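Local coordinates for protein alpha-1,4-endofucoidanase (Mariniflexile fucanivorans, PDB 6DLH) that hydrolyses fucoidan internally as a family GH107 endo-fucoidanase with a retaining mechanism, this chain holding a catalytic part followed by putative Ig-like domains, at residues W41-L46 / N323-R328. Numbering follows the deposited sequence.
Sequences WMRGAL and NGYAFR. With CA (calcium ion), chain E.
R43 lays the outer part of its side chain over one face of the Y325 ring, overlapping the half that carries CE2, CZ and the hydroxyl. Its guanidinium lies nearly parallel to the ring, the planes 12° apart, and NE comes to 3.3 Å from CE2 of Y325. The methylene before it adds a CH-pi contact, with R43 CD 4.0 Å from the centroid of the Y325 ring. A bend at chi3 (75°) turns the guanidinium so that its NE edge meets the backbone at N323. There NE and NH2 of R43 both donate to N323 O, each at 3.0 Å, and the oxygen sits in the guanidinium plane. This side-on, two-nitrogen grip on a single carbonyl fixes the rotation of the group while the tyrosine supports its face; a salt bridge from NH1 to E40 secures it further. The accepting carbonyl belongs to the C-prime residue of a Schellman motif, with positive phi, that ends helix 307-321. R43 itself is the first central residue of a type II turn from M42 to A45, which leads into strand 46-49 of the parallel sheet, probably part of a (beta/alpha)-barrel catalytic domain as in the related GH29 fucosidases, and the contact thus ties the entry to that strand to the loop before strand 341-342. G324 CA lies at the same edge of the guanidinium, near its plane, its backbone angles (phi 89°) suited to glycine. On the other face of Y325, R328 sets NH1 3.4 Å above the ring plane, over its centre, so that the tyrosine lies between two guanidinium groups, and R328 NH1 also donates to D336 O. Between Y325 and R328 in sequence, F327 O binds a calcium ion at 2.4 Å, completed by a water, D330, R332, N335 and D336.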
ATOM      1  N   TRP A  41     -12.117  17.045 -13.107  1.00 32.99           N
ATOM      2  CA  TRP A  41     -10.956  16.414 -13.716  1.00 32.01           C
ATOM      3  C   TRP A  41     -11.231  14.928 -13.938  1.00 31.15           C
ATOM      4  O   TRP A  41     -10.557  14.292 -14.741  1.00 31.39           O
ATOM      5  CB  TRP A  41      -9.719  16.616 -12.835  1.00 29.88           C
ATOM      6  CG  TRP A  41      -9.874  16.032 -11.464  1.00 30.36           C
ATOM      7  CD1 TRP A  41     -10.280  16.692 -10.342  1.00 30.80           C
ATOM      8  CD2 TRP A  41      -9.628  14.670 -11.062  1.00 29.06           C
ATOM      9  NE1 TRP A  41     -10.298  15.840  -9.272  1.00 30.98           N
ATOM     10  CE2 TRP A  41      -9.905  14.593  -9.682  1.00 28.83           C
ATOM     11  CE3 TRP A  41      -9.209  13.508 -11.728  1.00 30.04           C
ATOM     12  CZ2 TRP A  41      -9.780  13.405  -8.958  1.00 30.30           C
ATOM     13  CZ3 TRP A  41      -9.084  12.334 -11.012  1.00 29.28           C
ATOM     14  CH2 TRP A  41      -9.363  12.286  -9.646  1.00 28.90           C
ATOM     15  N   MET A  42     -12.215  14.402 -13.199  1.00 30.98           N
ATOM     16  CA  MET A  42     -12.609  13.005 -13.230  1.00 34.22           C
ATOM     17  C   MET A  42     -13.306  12.675 -14.555  1.00 33.09           C
ATOM     18  O   MET A  42     -13.308  11.521 -14.982  1.00 31.97           O
ATOM     19  CB  MET A  42     -13.528  12.702 -12.043  1.00 37.98           C
ATOM     20  CG  MET A  42     -14.021  11.273 -11.956  1.00 44.45           C
ATOM     21  SD  MET A  42     -13.328  10.338 -10.575  1.00 61.68           S
ATOM     22  CE  MET A  42     -13.278  11.589  -9.289  1.00 47.79           C
ATOM     23  N   ARG A  43     -13.867  13.694 -15.222  1.00 30.79           N
ATOM     24  CA  ARG A  43     -14.490  13.507 -16.525  1.00 29.52           C
ATOM     25  C   ARG A  43     -13.418  13.217 -17.574  1.00 29.92           C
ATOM     26  O   ARG A  43     -12.512  14.025 -17.780  1.00 30.10           O
ATOM     27  CB  ARG A  43     -15.382  14.698 -16.894  1.00 29.21           C
ATOM     28  CG  ARG A  43     -16.731  14.681 -16.191  1.00 29.68           C
ATOM     29  CD  ARG A  43     -17.590  15.915 -16.399  1.00 30.11           C
ATOM     30  NE  ARG A  43     -18.219  15.986 -17.710  1.00 30.91           N
ATOM     31  CZ  ARG A  43     -17.860  16.819 -18.681  1.00 32.22           C
ATOM     32  NH1 ARG A  43     -16.958  17.757 -18.452  1.00 34.16           N
ATOM     33  NH2 ARG A  43     -18.395  16.706 -19.884  1.00 31.63           N
ATOM     34  N   GLY A  44     -13.535  12.047 -18.221  1.00 29.01           N
ATOM     35  CA  GLY A  44     -12.567  11.579 -19.202  1.00 27.96           C
ATOM     36  C   GLY A  44     -11.368  10.868 -18.568  1.00 27.81           C
ATOM     37  O   GLY A  44     -10.440  10.479 -19.274  1.00 30.54           O
ATOM     38  N   ALA A  45     -11.412  10.670 -17.246  1.00 25.88           N
ATOM     39  CA  ALA A  45     -10.258  10.228 -16.469  1.00 27.01           C
ATOM     40  C   ALA A  45     -10.192   8.704 -16.390  1.00 25.97           C
ATOM     41  O   ALA A  45     -11.206   8.041 -16.182  1.00 25.15           O
ATOM     42  CB  ALA A  45     -10.294  10.835 -15.081  1.00 26.02           C
ATOM     43  N   LEU A  46      -8.965   8.179 -16.513  1.00 25.90           N
ATOM     44  CA  LEU A  46      -8.687   6.753 -16.487  1.00 24.51           C
ATOM     45  C   LEU A  46      -7.855   6.428 -15.249  1.00 24.22           C
ATOM     46  O   LEU A  46      -6.758   6.965 -15.079  1.00 23.80           O
ATOM     47  CB  LEU A  46      -7.929   6.388 -17.768  1.00 24.08           C
ATOM     48  CG  LEU A  46      -7.394   4.957 -17.846  1.00 23.94           C
ATOM     49  CD1 LEU A  46      -8.541   3.950 -17.809  1.00 24.63           C
ATOM     50  CD2 LEU A  46      -6.579   4.765 -19.115  1.00 22.82           C
ATOM     51  N   ASN A 323     -22.756  12.473 -20.899  1.00 30.65           N
ATOM     52  CA  ASN A 323     -21.567  13.316 -20.985  1.00 33.68           C
ATOM     53  C   ASN A 323     -20.819  13.386 -19.650  1.00 31.86           C
ATOM     54  O   ASN A 323     -20.196  14.402 -19.354  1.00 32.18           O
ATOM     55  CB  ASN A 323     -21.892  14.730 -21.486  1.00 36.82           C
ATOM     56  CG  ASN A 323     -22.666  14.743 -22.788  1.00 40.97           C
ATOM     57  OD1 ASN A 323     -22.235  14.167 -23.784  1.00 44.11           O
ATOM     58  ND2 ASN A 323     -23.812  15.404 -22.791  1.00 44.96           N
ATOM     59  N   GLY A 324     -20.873  12.312 -18.852  1.00 30.72           N
ATOM     60  CA  GLY A 324     -20.070  12.225 -17.641  1.00 30.29           C
ATOM     61  C   GLY A 324     -20.742  12.811 -16.400  1.00 30.06           C
ATOM     62  O   GLY A 324     -20.118  12.864 -15.346  1.00 29.34           O
ATOM     63  N   TYR A 325     -22.010  13.226 -16.525  1.00 30.97           N
ATOM     64  CA  TYR A 325     -22.783  13.728 -15.394  1.00 30.35           C
ATOM     65  C   TYR A 325     -23.819  12.686 -14.980  1.00 29.37           C
ATOM     66  O   TYR A 325     -24.566  12.177 -15.813  1.00 28.78           O
ATOM     67  CB  TYR A 325     -23.411  15.087 -15.725  1.00 31.35           C
ATOM     68  CG  TYR A 325     -22.391  16.174 -15.958  1.00 32.29           C
ATOM     69  CD1 TYR A 325     -21.697  16.737 -14.897  1.00 32.50           C
ATOM     70  CD2 TYR A 325     -22.088  16.611 -17.240  1.00 32.64           C
ATOM     71  CE1 TYR A 325     -20.732  17.713 -15.101  1.00 32.33           C
ATOM     72  CE2 TYR A 325     -21.130  17.590 -17.461  1.00 33.22           C
ATOM     73  CZ  TYR A 325     -20.450  18.139 -16.386  1.00 33.04           C
ATOM     74  OH  TYR A 325     -19.491  19.088 -16.590  1.00 35.02           O
ATOM     75  N   ALA A 326     -23.862  12.381 -13.682  1.00 30.02           N
ATOM     76  CA  ALA A 326     -24.617  11.231 -13.209  1.00 32.35           C
ATOM     77  C   ALA A 326     -26.103  11.538 -13.029  1.00 34.41           C
ATOM     78  O   ALA A 326     -26.935  10.656 -13.228  1.00 34.50           O
ATOM     79  CB  ALA A 326     -24.015  10.706 -11.931  1.00 31.91           C
ATOM     80  N   PHE A 327     -26.443  12.769 -12.617  1.00 34.40           N
ATOM     81  CA  PHE A 327     -27.774  12.981 -12.071  1.00 34.89           C
ATOM     82  C   PHE A 327     -28.481  14.175 -12.710  1.00 36.37           C
ATOM     83  O   PHE A 327     -29.190  14.901 -12.022  1.00 37.85           O
ATOM     84  CB  PHE A 327     -27.712  13.066 -10.544  1.00 31.63           C
ATOM     85  CG  PHE A 327     -27.102  11.850  -9.901  1.00 32.02           C
ATOM     86  CD1 PHE A 327     -27.721  10.608 -10.006  1.00 32.31           C
ATOM     87  CD2 PHE A 327     -25.894  11.932  -9.220  1.00 31.37           C
ATOM     88  CE1 PHE A 327     -27.157   9.479  -9.428  1.00 29.15           C
ATOM     89  CE2 PHE A 327     -25.331  10.802  -8.644  1.00 30.12           C
ATOM     90  CZ  PHE A 327     -25.965   9.580  -8.745  1.00 29.99           C
ATOM     91  N   ARG A 328     -28.341  14.339 -14.030  1.00 36.87           N
ATOM     92  CA  ARG A 328     -29.030  15.427 -14.708  1.00 39.77           C
ATOM     93  C   ARG A 328     -30.425  14.974 -15.144  1.00 40.49           C
ATOM     94  O   ARG A 328     -31.019  15.571 -16.039  1.00 39.51           O
ATOM     95  CB  ARG A 328     -28.184  16.003 -15.851  1.00 39.07           C
ATOM     96  CG  ARG A 328     -27.597  17.373 -15.544  1.00 40.52           C
ATOM     97  CD  ARG A 328     -26.089  17.529 -15.537  1.00 39.73           C
ATOM     98  NE  ARG A 328     -25.644  18.291 -16.696  1.00 40.40           N
ATOM     99  CZ  ARG A 328     -24.630  19.158 -16.721  1.00 38.11           C
ATOM    100  NH1 ARG A 328     -23.919  19.414 -15.634  1.00 36.41           N
ATOM    101  NH2 ARG A 328     -24.327  19.767 -17.851  1.00 37.07           N
TER
HETATM  102 CA    CA E 804     -30.162  16.749 -10.846  1.00 39.82          CA
HETATM  103  O   HOH W   1     -31.575  17.158 -12.789  1.00 43.50           O